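Local coordinates for dally-like protein (Drosophila melanogaster, PDB 3ODN), which probably acts as a cell-surface heparan sulfate proteoglycan of the glypican family, seen here as its alpha-helical core domain and linked to Hedgehog signalling, at residues M73-G78 with A207-K212; Y148-T153 with Y165-S170; K191-A196 with A495-V501; C233-Y239 with W443-I448; F284-M288 with P399-R403. The protein carries 2 engineered substitutions. All coordinates share one frame; numbering follows the deposited sequence.

Contact 1 (M73-G78 with A207-K212); sequences MSGILG and ASEVAK
Ser74 and Ser208 stand opposite each other on two nearly antiparallel helices, and each hydroxyl reaches past the other's side chain to the partner's backbone. Ser208 OG donates to Ser74 O at 2.6 Å. In the reverse direction Ser74 OG donates to Ser208 O, at 2.5 Å, so short that its exact length is doubtful. Both serines hold OG trans to the main-chain nitrogen (chi1 170° and 165°), which lays the hydroxyl beside its own carbonyl carbon and brings it across the seam. The Ser208 hydroxyl comes in tilted from the plane of the Ser74 carbonyl, and Gly78 N, the regular helical donor, reaches the same oxygen from the other face; Ser74 O is therefore gripped twice.

The local axes approach to 8.3 Å at 160°, and the CA atoms of Ser74 and Ser208 are 4.2 Å apart. Small residues permit this: Gly78 CA lies 3.4 Å from Ser208 OG, where a CB on Gly78 would collide. Beside the serines, Met73 bends at its thioether and sets CE against Ala211 CB at 3.7 Å, while Leu77 CB packs alongside Ser208 CB at 3.9 Å. Trp266 of helix 260-281 covers Met73 and Ala207.

The chemistry implied is a tight, largely buried seam without ion pairs across it, in which helix 48-106 and helix 182-214 are joined by reciprocal serine-to-carbonyl bonds, one of them suspiciously short, with apolar carbon contacts beside them.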
# COMPACT_ATOMS: atom_id res chain seq x y z
N MET A 73 13.19 3.78 -9.05
CA MET A 73 12.03 4.05 -8.18
C MET A 73 11.15 2.80 -8.07
O MET A 73 10.74 2.44 -6.96
CB MET A 73 11.20 5.25 -8.69
CG MET A 73 10.02 5.57 -7.77
SD MET A 73 8.65 6.51 -8.46
CE MET A 73 8.04 5.34 -9.63
N SER A 74 10.85 2.16 -9.23
CA SER A 74 10.05 0.94 -9.33
C SER A 74 10.77 -0.21 -8.58
O SER A 74 10.10 -1.02 -7.95
CB SER A 74 9.80 0.59 -10.79
OG SER A 74 9.22 -0.69 -10.97
N GLY A 75 12.10 -0.21 -8.62
CA GLY A 75 12.93 -1.18 -7.92
C GLY A 75 12.84 -1.05 -6.41
O GLY A 75 12.59 -2.05 -5.73
N ILE A 76 13.02 0.18 -5.88
CA ILE A 76 12.93 0.45 -4.43
C ILE A 76 11.54 0.12 -3.88
O ILE A 76 11.43 -0.50 -2.83
CB ILE A 76 13.44 1.88 -4.06
CG1 ILE A 76 14.98 1.94 -4.17
CG2 ILE A 76 12.94 2.31 -2.66
CD1 ILE A 76 15.65 3.34 -3.97
N LEU A 77 10.49 0.50 -4.63
CA LEU A 77 9.11 0.25 -4.24
C LEU A 77 8.74 -1.24 -4.21
O LEU A 77 8.09 -1.68 -3.26
CB LEU A 77 8.15 1.05 -5.14
CG LEU A 77 8.13 2.57 -4.97
CD1 LEU A 77 7.12 3.18 -5.87
CD2 LEU A 77 7.81 2.99 -3.52
N GLY A 78 9.20 -1.99 -5.21
CA GLY A 78 8.95 -3.42 -5.31
C GLY A 78 9.69 -4.27 -4.29
O GLY A 78 9.12 -5.22 -3.74
N ALA A 207 2.18 -0.32 -7.59
CA ALA A 207 2.73 1.00 -7.92
C ALA A 207 4.02 0.76 -8.70
O ALA A 207 4.19 1.29 -9.80
CB ALA A 207 3.03 1.80 -6.66
N SER A 208 4.88 -0.10 -8.13
CA SER A 208 6.16 -0.57 -8.67
C SER A 208 5.96 -1.19 -10.06
O SER A 208 6.74 -0.93 -10.97
CB SER A 208 6.78 -1.58 -7.71
OG SER A 208 7.82 -2.32 -8.31
N GLU A 209 4.87 -1.96 -10.21
CA GLU A 209 4.48 -2.65 -11.43
C GLU A 209 4.03 -1.66 -12.49
O GLU A 209 4.55 -1.69 -13.60
CB GLU A 209 3.34 -3.65 -11.15
CG GLU A 209 3.75 -4.99 -10.56
CD GLU A 209 2.58 -5.87 -10.15
OE1 GLU A 209 1.41 -5.43 -10.28
OE2 GLU A 209 2.83 -7.02 -9.70
N VAL A 210 3.05 -0.80 -12.16
CA VAL A 210 2.49 0.20 -13.06
C VAL A 210 3.54 1.21 -13.54
O VAL A 210 3.48 1.64 -14.71
CB VAL A 210 1.20 0.82 -12.45
CG1 VAL A 210 0.80 2.11 -13.12
CG2 VAL A 210 0.04 -0.16 -12.51
N ALA A 211 4.54 1.54 -12.68
CA ALA A 211 5.66 2.43 -13.03
C ALA A 211 6.50 1.76 -14.12
O ALA A 211 6.92 2.42 -15.07
CB ALA A 211 6.51 2.75 -11.81
N LYS A 212 6.68 0.41 -14.00
CA LYS A 212 7.43 -0.39 -14.98
C LYS A 212 6.75 -0.39 -16.37
O LYS A 212 7.47 -0.46 -17.37
CB LYS A 212 7.68 -1.82 -14.47
CG LYS A 212 9.13 -2.27 -14.63
CD LYS A 212 9.34 -3.68 -14.09
CE LYS A 212 10.66 -4.27 -14.55
NZ LYS A 212 10.84 -5.67 -14.07

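Contact 2 (Y148-T153 with Y165-S170); sequences YQKMFT and YMRCVS
Two consecutive helices, 136-155 and 163-176, fold against each other after a short connection, and Gln149, Phe152 and Thr153 of the first meet Met166 of the second. The Met166 chain is bent at chi2 and again at chi3 (-70°), which curls CE back to 3.6 Å from Gln149 O and 3.7 Å from Thr153 CG2. Its sulfur makes an oblique Met-aromatic contact, with SD 5.5 Å from the centroid of the Phe152 ring and 69° off the ring normal. Gln149 runs past Met166 in the opposite direction and brings NE2 to 3.4 Å from Ser170 CB.

The local axes are 10.4 Å apart and inclined at 121°, so the helices splay, and the large side chains fill the angle between them. The hairpin is tied to later parts of the chain by the Cys168-Cys319 disulfide, and Val315 of helix 308-318 covers Tyr148, Phe152 and Val169. An alanine in place of Gln149 is likely to open a gap beside Met166 CE and Ser170 CB and leave the methionine end less closely held. Tyr148 presents the edge of its ring to Val169 O, which lies in the ring plane 3.3 Å from CE2, while Val169 CG1 touches the same CE2 at 3.5 Å.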
# COMPACT_ATOMS: atom_id res chain seq x y z
N TYR A 148 -17.03 -20.92 22.68
CA TYR A 148 -18.09 -20.86 23.69
C TYR A 148 -18.81 -22.21 23.90
O TYR A 148 -19.11 -22.58 25.04
CB TYR A 148 -19.09 -19.75 23.31
CG TYR A 148 -20.44 -19.79 24.00
CD1 TYR A 148 -20.54 -19.67 25.38
CD2 TYR A 148 -21.61 -19.87 23.26
CE1 TYR A 148 -21.78 -19.66 26.02
CE2 TYR A 148 -22.86 -19.84 23.89
CZ TYR A 148 -22.94 -19.75 25.27
OH TYR A 148 -24.17 -19.73 25.88
N GLN A 149 -19.14 -22.91 22.79
CA GLN A 149 -19.85 -24.19 22.83
C GLN A 149 -19.01 -25.26 23.49
O GLN A 149 -19.51 -25.94 24.39
CB GLN A 149 -20.34 -24.62 21.44
CG GLN A 149 -21.75 -24.12 21.12
CD GLN A 149 -22.18 -24.60 19.77
OE1 GLN A 149 -22.54 -25.77 19.57
NE2 GLN A 149 -22.13 -23.72 18.79
N LYS A 150 -17.71 -25.32 23.11
CA LYS A 150 -16.71 -26.23 23.68
C LYS A 150 -16.56 -25.97 25.17
O LYS A 150 -16.57 -26.91 25.96
CB LYS A 150 -15.34 -26.04 23.00
CG LYS A 150 -15.27 -26.45 21.54
CD LYS A 150 -15.36 -27.95 21.29
CE LYS A 150 -14.93 -28.27 19.89
NZ LYS A 150 -13.48 -28.00 19.69
N MET A 151 -16.41 -24.69 25.54
CA MET A 151 -16.22 -24.27 26.93
C MET A 151 -17.44 -24.44 27.80
O MET A 151 -17.28 -24.73 28.99
CB MET A 151 -15.70 -22.83 26.99
CG MET A 151 -14.24 -22.71 26.67
SD MET A 151 -13.67 -21.02 26.80
CE MET A 151 -13.68 -20.83 28.61
N PHE A 152 -18.67 -24.28 27.24
CA PHE A 152 -19.89 -24.47 28.02
C PHE A 152 -19.98 -25.94 28.39
O PHE A 152 -20.17 -26.26 29.57
CB PHE A 152 -21.14 -23.99 27.25
CG PHE A 152 -22.43 -24.20 28.02
CD1 PHE A 152 -23.20 -25.35 27.82
CD2 PHE A 152 -22.85 -23.30 28.99
CE1 PHE A 152 -24.36 -25.58 28.57
CE2 PHE A 152 -24.02 -23.52 29.73
CZ PHE A 152 -24.76 -24.66 29.51
N THR A 153 -19.81 -26.84 27.40
CA THR A 153 -19.84 -28.29 27.57
C THR A 153 -18.80 -28.77 28.57
O THR A 153 -19.18 -29.47 29.49
CB THR A 153 -19.81 -29.03 26.23
OG1 THR A 153 -18.95 -28.37 25.31
CG2 THR A 153 -21.17 -29.16 25.63
N TYR A 165 -30.01 -29.11 22.01
CA TYR A 165 -29.68 -28.26 23.15
C TYR A 165 -28.56 -27.26 22.79
O TYR A 165 -28.75 -26.06 22.98
CB TYR A 165 -29.32 -29.06 24.43
CG TYR A 165 -29.41 -28.22 25.69
CD1 TYR A 165 -30.56 -28.22 26.47
CD2 TYR A 165 -28.36 -27.39 26.08
CE1 TYR A 165 -30.66 -27.44 27.62
CE2 TYR A 165 -28.45 -26.59 27.21
CZ TYR A 165 -29.61 -26.61 27.98
OH TYR A 165 -29.70 -25.82 29.10
N MET A 166 -27.42 -27.76 22.26
CA MET A 166 -26.27 -26.94 21.88
C MET A 166 -26.55 -25.87 20.83
O MET A 166 -25.89 -24.83 20.85
CB MET A 166 -25.03 -27.80 21.56
CG MET A 166 -24.45 -28.53 22.79
SD MET A 166 -24.31 -27.58 24.34
CE MET A 166 -23.00 -26.43 23.93
N ARG A 167 -27.56 -26.09 19.95
CA ARG A 167 -28.00 -25.14 18.93
C ARG A 167 -28.66 -23.93 19.60
O ARG A 167 -28.46 -22.80 19.14
CB ARG A 167 -28.98 -25.80 17.95
CG ARG A 167 -28.34 -26.23 16.64
CD ARG A 167 -29.36 -26.74 15.63
NE ARG A 167 -29.49 -28.20 15.68
CZ ARG A 167 -30.62 -28.86 15.93
NH1 ARG A 167 -31.74 -28.19 16.16
NH2 ARG A 167 -30.63 -30.18 15.96
N CYS A 168 -29.42 -24.16 20.71
CA CYS A 168 -30.10 -23.13 21.51
C CYS A 168 -29.05 -22.25 22.21
O CYS A 168 -29.22 -21.04 22.30
CB CYS A 168 -31.06 -23.78 22.51
SG CYS A 168 -31.68 -22.66 23.80
N VAL A 169 -27.98 -22.90 22.71
CA VAL A 169 -26.84 -22.30 23.40
C VAL A 169 -26.15 -21.27 22.47
O VAL A 169 -25.95 -20.13 22.90
CB VAL A 169 -25.88 -23.40 23.95
CG1 VAL A 169 -24.65 -22.81 24.61
CG2 VAL A 169 -26.61 -24.32 24.92
N SER A 170 -25.87 -21.66 21.20
CA SER A 170 -25.25 -20.80 20.18
C SER A 170 -26.16 -19.65 19.73
O SER A 170 -25.67 -18.54 19.52
CB SER A 170 -24.77 -21.61 18.98
OG SER A 170 -25.82 -22.37 18.41

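Contact 3 (K191-A196 with A495-V501); sequences KRSFVA and AYNGQDV
Two flat groups meet the other segment here, the Asp500 carboxylate and the Arg192 guanidinium, and they are met quite differently. Asp500 is approached at one oxygen: Lys191 NZ stands 3.1 Å from Asp500 OD2, a salt bridge whose hydrogen bond is weak, whereas Asp500 OD1 is 4.0 Å from the same nitrogen. The guanidinium lies obliquely to Gly498, and the closer touch is made lower down the arginine, where Arg192 CD is 3.9 Å from Gly498 CA.

Lys191 sends CG out on the side away from its amide nitrogen (chi1 -174°) and then bends at chi2 and chi4; the Lys191 and Asp500 side chains cross at about a right angle. On the way Lys191 CE passes 3.4 Å from Gly498 O. That glycine ends helix 479-496 in a Schellman motif, with phi at 71°, and a CB there would run into Arg192 CD.

Behind the charged pair the contact becomes apolar. Val195 CG1 lies 3.7 Å from Val501 CG2, the two valines sliding past each other in opposite directions, and Val195 CG1 also meets Gln499 O. Ala495 CB rests on Ala196 CA at 3.9 Å. Helix 182-214 thus receives the C-terminal end of helix 479-496 and the extended residues after it, while Tyr128 of helix 115-131 also packs on Val195 and Leu280 on Ala196.

Chemically, a single salt bridge, its hydrogen bond weak, lies at the surface end, where solvent would probably screen it; the valine and alanine contacts form the more buried part.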
# COMPACT_ATOMS: atom_id res chain seq x y z
N LYS A 191 -10.13 -7.29 11.45
CA LYS A 191 -10.58 -6.89 10.12
C LYS A 191 -9.83 -5.61 9.68
O LYS A 191 -9.14 -5.64 8.68
CB LYS A 191 -12.11 -6.67 10.11
CG LYS A 191 -12.69 -6.37 8.71
CD LYS A 191 -13.49 -5.09 8.70
CE LYS A 191 -13.65 -4.49 7.32
NZ LYS A 191 -15.07 -4.19 7.00
N ARG A 192 -9.89 -4.54 10.47
CA ARG A 192 -9.26 -3.26 10.11
C ARG A 192 -7.77 -3.30 9.92
O ARG A 192 -7.27 -2.75 8.94
CB ARG A 192 -9.71 -2.12 11.04
CG ARG A 192 -11.24 -1.88 11.01
CD ARG A 192 -11.57 -0.53 11.60
NE ARG A 192 -12.97 -0.37 11.98
CZ ARG A 192 -13.39 0.48 12.92
NH1 ARG A 192 -12.51 1.22 13.58
NH2 ARG A 192 -14.68 0.56 13.22
N SER A 193 -7.05 -4.03 10.80
CA SER A 193 -5.59 -4.13 10.72
C SER A 193 -5.11 -5.09 9.64
O SER A 193 -4.14 -4.76 8.99
CB SER A 193 -4.98 -4.44 12.08
OG SER A 193 -5.56 -5.60 12.65
N PHE A 194 -5.81 -6.23 9.40
CA PHE A 194 -5.47 -7.19 8.36
C PHE A 194 -5.74 -6.65 6.96
O PHE A 194 -4.90 -6.77 6.06
CB PHE A 194 -6.13 -8.56 8.62
CG PHE A 194 -5.30 -9.50 9.49
CD1 PHE A 194 -5.34 -9.41 10.87
CD2 PHE A 194 -4.49 -10.48 8.91
CE1 PHE A 194 -4.57 -10.25 11.67
CE2 PHE A 194 -3.71 -11.32 9.71
CZ PHE A 194 -3.76 -11.21 11.09
N VAL A 195 -6.87 -5.97 6.79
CA VAL A 195 -7.28 -5.34 5.53
C VAL A 195 -6.30 -4.23 5.16
O VAL A 195 -5.81 -4.20 4.04
CB VAL A 195 -8.79 -4.91 5.51
CG1 VAL A 195 -9.16 -4.18 4.22
CG2 VAL A 195 -9.71 -6.12 5.69
N ALA A 196 -5.97 -3.37 6.12
CA ALA A 196 -5.05 -2.26 5.90
C ALA A 196 -3.60 -2.71 5.66
O ALA A 196 -2.90 -2.08 4.88
CB ALA A 196 -5.12 -1.27 7.05
N ALA A 495 -9.40 0.80 2.91
CA ALA A 495 -8.53 0.35 3.98
C ALA A 495 -8.39 1.44 5.02
O ALA A 495 -8.41 1.12 6.19
CB ALA A 495 -7.14 -0.03 3.44
N TYR A 496 -8.26 2.71 4.62
CA TYR A 496 -8.14 3.73 5.66
C TYR A 496 -9.44 4.08 6.33
O TYR A 496 -9.44 4.55 7.46
CB TYR A 496 -7.20 4.91 5.32
CG TYR A 496 -7.67 5.92 4.29
CD1 TYR A 496 -8.78 6.73 4.54
CD2 TYR A 496 -6.89 6.22 3.18
CE1 TYR A 496 -9.18 7.72 3.62
CE2 TYR A 496 -7.27 7.20 2.26
CZ TYR A 496 -8.41 7.94 2.48
OH TYR A 496 -8.75 8.94 1.60
N ASN A 497 -10.56 3.75 5.68
CA ASN A 497 -11.88 3.98 6.26
C ASN A 497 -12.38 2.78 7.06
O ASN A 497 -13.47 2.85 7.63
CB ASN A 497 -12.87 4.37 5.18
CG ASN A 497 -12.59 5.71 4.55
OD1 ASN A 497 -12.44 6.74 5.24
ND2 ASN A 497 -12.58 5.75 3.23
N GLY A 498 -11.59 1.71 7.13
CA GLY A 498 -11.96 0.47 7.82
C GLY A 498 -13.04 -0.31 7.10
O GLY A 498 -13.76 -1.09 7.73
N GLN A 499 -13.19 -0.09 5.77
CA GLN A 499 -14.19 -0.75 4.92
C GLN A 499 -13.53 -1.93 4.22
O GLN A 499 -12.31 -2.10 4.30
CB GLN A 499 -14.76 0.20 3.86
CG GLN A 499 -15.39 1.49 4.38
CD GLN A 499 -15.66 2.44 3.23
OE1 GLN A 499 -16.76 2.50 2.70
NE2 GLN A 499 -14.65 3.17 2.80
N ASP A 500 -14.34 -2.72 3.52
CA ASP A 500 -13.97 -3.92 2.79
C ASP A 500 -13.26 -3.60 1.49
O ASP A 500 -13.61 -2.64 0.82
CB ASP A 500 -15.21 -4.79 2.51
CG ASP A 500 -15.80 -5.50 3.72
OD1 ASP A 500 -17.05 -5.52 3.85
OD2 ASP A 500 -15.01 -6.10 4.50
N VAL A 501 -12.27 -4.43 1.14
CA VAL A 501 -11.49 -4.34 -0.08
C VAL A 501 -11.69 -5.64 -0.86
O VAL A 501 -11.50 -6.72 -0.29
CB VAL A 501 -9.99 -4.04 0.23
CG1 VAL A 501 -9.14 -4.08 -1.03
CG2 VAL A 501 -9.82 -2.71 0.94

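Contact 4 (C233-Y239 with W443-I448); sequences CGACKGY and WNGHTI
Trp443 turns its indole toward Gly234 through an extended first torsion (chi1 172°), whereas Tyr239 keeps CG beside its own N (chi1 -57°), a rotation that lays its ring against Ile448. The two loops belong to the disulfide-rich end of the glypican core, with Trp443 directly after Cys442 of the Cys244-Cys442 disulfide, and an Asx turn at Asn444 shapes the second loop.

The indole is sandwiched. Gly234 CA sits over its six-membered ring in a CH-pi contact, 3.8 Å from the centroid and 20° off the normal; a side chain at Gly234 would be tight against the indole. Gly445 N lies over the opposite face. Trp443 NE1 is bonded to Lys229 O, which helps to hold the rotation of the ring. Tyr239 is also covered on both faces, by Lys237 O and by Ile448 CD1, the latter 3.5 Å from the ring centroid in a second CH-pi contact, while Trp443 CE3 approaches the edge of the tyrosine.

The polar link is Lys237 NZ donating to His446 O at 2.8 Å, tilted from the carbonyl plane. The peptide groups on either side of His446 are held by Asn444 OD1, which accepts from Thr447 N at 2.9 Å and His446 N at 3.1 Å, the two donors coming from opposite faces of the amide. Further out, Thr447 CG2 touches Tyr239 OH at 3.4 Å.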
# COMPACT_ATOMS: atom_id res chain seq x y z
N CYS A 233 19.93 22.89 -31.79
CA CYS A 233 19.76 23.95 -32.79
C CYS A 233 20.22 25.39 -32.47
O CYS A 233 20.10 26.28 -33.32
CB CYS A 233 18.38 23.91 -33.45
SG CYS A 233 17.97 22.31 -34.20
N GLY A 234 20.79 25.59 -31.28
CA GLY A 234 21.38 26.87 -30.89
C GLY A 234 22.66 27.04 -31.67
O GLY A 234 22.91 28.09 -32.27
N ALA A 235 23.41 25.92 -31.76
CA ALA A 235 24.65 25.72 -32.49
C ALA A 235 24.41 25.89 -34.00
O ALA A 235 25.32 26.36 -34.71
CB ALA A 235 25.18 24.33 -32.19
N CYS A 236 23.17 25.58 -34.48
CA CYS A 236 22.73 25.73 -35.87
C CYS A 236 22.81 27.18 -36.36
O CYS A 236 22.90 27.40 -37.56
CB CYS A 236 21.32 25.18 -36.05
SG CYS A 236 21.27 23.49 -36.65
N LYS A 237 22.71 28.14 -35.44
CA LYS A 237 22.77 29.57 -35.70
C LYS A 237 24.14 30.13 -35.26
O LYS A 237 24.32 31.35 -35.17
CB LYS A 237 21.60 30.29 -35.00
CG LYS A 237 20.23 30.05 -35.61
CD LYS A 237 19.16 30.97 -35.01
CE LYS A 237 18.95 32.25 -35.80
NZ LYS A 237 17.79 33.04 -35.31
N GLY A 238 25.10 29.22 -35.01
CA GLY A 238 26.46 29.55 -34.60
C GLY A 238 26.58 30.14 -33.21
O GLY A 238 27.21 31.19 -33.04
N TYR A 239 25.96 29.48 -32.23
CA TYR A 239 25.92 29.87 -30.82
C TYR A 239 26.43 28.74 -29.89
O TYR A 239 26.22 27.56 -30.19
CB TYR A 239 24.48 30.25 -30.42
CG TYR A 239 23.80 31.36 -31.21
CD1 TYR A 239 22.41 31.38 -31.35
CD2 TYR A 239 24.52 32.45 -31.69
CE1 TYR A 239 21.76 32.44 -31.97
CE2 TYR A 239 23.88 33.50 -32.35
CZ TYR A 239 22.51 33.49 -32.49
OH TYR A 239 21.88 34.52 -33.14
N TRP A 443 19.96 30.01 -25.18
CA TRP A 443 19.19 29.60 -26.34
C TRP A 443 17.70 29.48 -25.94
O TRP A 443 17.39 28.79 -24.96
CB TRP A 443 19.73 28.27 -26.92
CG TRP A 443 18.87 27.67 -28.00
CD1 TRP A 443 18.24 26.47 -27.96
CD2 TRP A 443 18.49 28.29 -29.25
NE1 TRP A 443 17.48 26.29 -29.10
CE2 TRP A 443 17.63 27.38 -29.92
CE3 TRP A 443 18.83 29.49 -29.89
CZ2 TRP A 443 17.12 27.64 -31.19
CZ3 TRP A 443 18.30 29.75 -31.15
CH2 TRP A 443 17.43 28.85 -31.77
N ASN A 444 16.80 30.18 -26.69
CA ASN A 444 15.35 30.23 -26.42
C ASN A 444 14.40 29.69 -27.51
O ASN A 444 13.17 29.82 -27.36
CB ASN A 444 14.93 31.66 -25.98
CG ASN A 444 14.79 32.72 -27.07
OD1 ASN A 444 15.09 32.50 -28.25
ND2 ASN A 444 14.35 33.91 -26.68
N GLY A 445 14.94 29.13 -28.59
CA GLY A 445 14.14 28.64 -29.70
C GLY A 445 14.16 29.54 -30.92
O GLY A 445 13.75 29.13 -32.01
N HIS A 446 14.65 30.78 -30.75
CA HIS A 446 14.77 31.80 -31.80
C HIS A 446 16.18 32.34 -31.82
O HIS A 446 16.86 32.19 -32.83
CB HIS A 446 13.78 32.96 -31.57
CG HIS A 446 12.35 32.53 -31.52
ND1 HIS A 446 11.55 32.55 -32.64
CD2 HIS A 446 11.63 32.08 -30.47
CE1 HIS A 446 10.37 32.10 -32.25
NE2 HIS A 446 10.37 31.79 -30.95
N THR A 447 16.65 32.94 -30.70
CA THR A 447 18.00 33.51 -30.56
C THR A 447 18.56 33.38 -29.15
O THR A 447 18.04 32.62 -28.33
CB THR A 447 17.98 35.02 -30.91
OG1 THR A 447 16.63 35.51 -30.95
CG2 THR A 447 18.74 35.34 -32.17
N ILE A 448 19.64 34.14 -28.88
CA ILE A 448 20.21 34.22 -27.55
C ILE A 448 19.44 35.37 -26.93
O ILE A 448 19.70 36.53 -27.23
CB ILE A 448 21.74 34.41 -27.54
CG1 ILE A 448 22.42 33.16 -28.12
CG2 ILE A 448 22.26 34.68 -26.11
CD1 ILE A 448 23.78 33.39 -28.48

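Contact 5 (F284-M288 with P399-R403); sequences FNIVM and PILDR
Val287 is the centre of the first shell: its CG1 meets Pro399 CB at 4.0 Å, and its CG2 comes within 3.4 Å of Asp402 OD1. To one side Ile286 CG2 touches Leu401 CD2 at 3.7 Å, their side chains crossing at a slant. Asn285 also reaches over: chi1 of -177° extends the side chain and chi2 of -94° turns the amide, bringing ND2 to 3.0 Å from Asp402 OD2 with amide and carboxylate planes 25° apart, nearly coplanar.

A second shell sets that amide. Asn285 OD1 accepts from Met288 N at 2.9 Å, capping the turn that leads into helix 287-290, and ND2 donates to Leu280 O. A leucine in place of Asn285 lacks the amide, which would probably leave Met288 N and Leu280 O without these mates and Asp402 without its polar neighbour. Across from it, Pro399 occupies the N-cap position of helix 400-414, whose first turn carries Leu401 and Asp402.

Farther out, Leu401 packs on Phe84 and Ile87 of helix 48-106. Ile286 touches Phe88 of the same helix and Phe194 and Thr197 of helix 182-214, while Asp402 touches Leu281 at the end of helix 260-281; the contact thus lies among three long helices of the core.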
# COMPACT_ATOMS: atom_id res chain seq x y z
N PHE A 284 -4.88 1.40 13.52
CA PHE A 284 -5.03 0.05 12.97
C PHE A 284 -3.74 -0.75 13.14
O PHE A 284 -3.51 -1.70 12.39
CB PHE A 284 -5.49 0.06 11.48
CG PHE A 284 -6.79 0.75 11.07
CD1 PHE A 284 -7.05 1.03 9.73
CD2 PHE A 284 -7.72 1.15 12.03
CE1 PHE A 284 -8.23 1.69 9.36
CE2 PHE A 284 -8.89 1.83 11.65
CZ PHE A 284 -9.14 2.07 10.32
N ASN A 285 -2.86 -0.36 14.10
CA ASN A 285 -1.56 -1.02 14.31
C ASN A 285 -1.74 -2.54 14.44
O ASN A 285 -2.38 -3.00 15.41
CB ASN A 285 -0.79 -0.43 15.52
CG ASN A 285 0.61 -1.01 15.75
OD1 ASN A 285 0.80 -1.94 16.52
ND2 ASN A 285 1.62 -0.47 15.10
N ILE A 286 -1.24 -3.30 13.44
CA ILE A 286 -1.34 -4.77 13.42
C ILE A 286 -0.49 -5.53 14.48
O ILE A 286 -0.87 -6.64 14.88
CB ILE A 286 -1.31 -5.39 11.99
CG1 ILE A 286 -2.00 -6.77 11.97
CG2 ILE A 286 0.10 -5.45 11.45
CD1 ILE A 286 -2.40 -7.29 10.67
N VAL A 287 0.64 -4.92 14.95
CA VAL A 287 1.52 -5.52 15.98
C VAL A 287 0.78 -5.59 17.29
O VAL A 287 0.82 -6.63 17.94
CB VAL A 287 2.92 -4.85 16.12
CG1 VAL A 287 3.87 -5.72 16.94
CG2 VAL A 287 3.52 -4.53 14.75
N MET A 288 0.03 -4.52 17.65
CA MET A 288 -0.79 -4.45 18.87
C MET A 288 -2.00 -5.43 18.83
O MET A 288 -2.64 -5.64 19.87
CB MET A 288 -1.29 -3.01 19.16
CG MET A 288 -0.20 -1.99 19.55
SD MET A 288 1.15 -2.52 20.66
CE MET A 288 0.21 -3.04 22.14
N PRO A 399 8.97 -2.34 17.08
CA PRO A 399 8.76 -3.54 16.23
C PRO A 399 9.28 -3.37 14.81
O PRO A 399 9.26 -2.25 14.29
CB PRO A 399 7.24 -3.76 16.28
CG PRO A 399 6.78 -3.01 17.48
CD PRO A 399 7.67 -1.81 17.56
N ILE A 400 9.77 -4.46 14.21
CA ILE A 400 10.36 -4.44 12.87
C ILE A 400 9.37 -3.98 11.77
O ILE A 400 9.77 -3.23 10.87
CB ILE A 400 11.26 -5.69 12.59
CG1 ILE A 400 12.62 -5.53 13.33
CG2 ILE A 400 11.52 -5.94 11.10
CD1 ILE A 400 13.31 -6.88 13.78
N LEU A 401 8.07 -4.33 11.93
CA LEU A 401 7.02 -3.91 10.98
C LEU A 401 6.75 -2.41 11.12
O LEU A 401 6.54 -1.76 10.11
CB LEU A 401 5.75 -4.79 11.07
CG LEU A 401 4.75 -4.74 9.88
CD1 LEU A 401 5.33 -5.32 8.61
CD2 LEU A 401 3.53 -5.56 10.19
N ASP A 402 6.84 -1.83 12.34
CA ASP A 402 6.67 -0.38 12.53
C ASP A 402 7.82 0.41 11.86
O ASP A 402 7.57 1.45 11.23
CB ASP A 402 6.58 0.01 14.01
CG ASP A 402 5.23 -0.30 14.63
OD1 ASP A 402 5.02 -1.45 15.07
OD2 ASP A 402 4.37 0.61 14.66
N ARG A 403 9.06 -0.13 11.94
CA ARG A 403 10.28 0.43 11.34
C ARG A 403 10.15 0.44 9.80
O ARG A 403 10.43 1.47 9.18
CB ARG A 403 11.52 -0.39 11.78
CG ARG A 403 12.86 0.29 11.62
CD ARG A 403 13.75 -0.42 10.60
NE ARG A 403 14.40 -1.62 11.15
CZ ARG A 403 14.11 -2.87 10.80
NH1 ARG A 403 13.18 -3.12 9.88
NH2 ARG A 403 14.76 -3.89 11.35

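How the contacts relate
Contacts 2 and 4 lie on opposite sides of the centre of the elongated chain, their centres 88 Å apart, and the other three lie between them. Contacts 1 and 3 both use helix 182-214, with centres 23 Å apart, and their segments alternate along the chain. Contacts 3 and 5 are direct neighbours at 15 Å between centres: Phe284 CE2 packs on Arg192 CD at 3.6 Å, and Ile286 CD1 reaches Ser193 O at 3.5 Å. Contact 1 stands apart from contact 5, with nearest atoms about 12 Å away. In chain order contact 5 is nested inside the loop closed by contact 4, which itself lies inside the loop closed by contact 3.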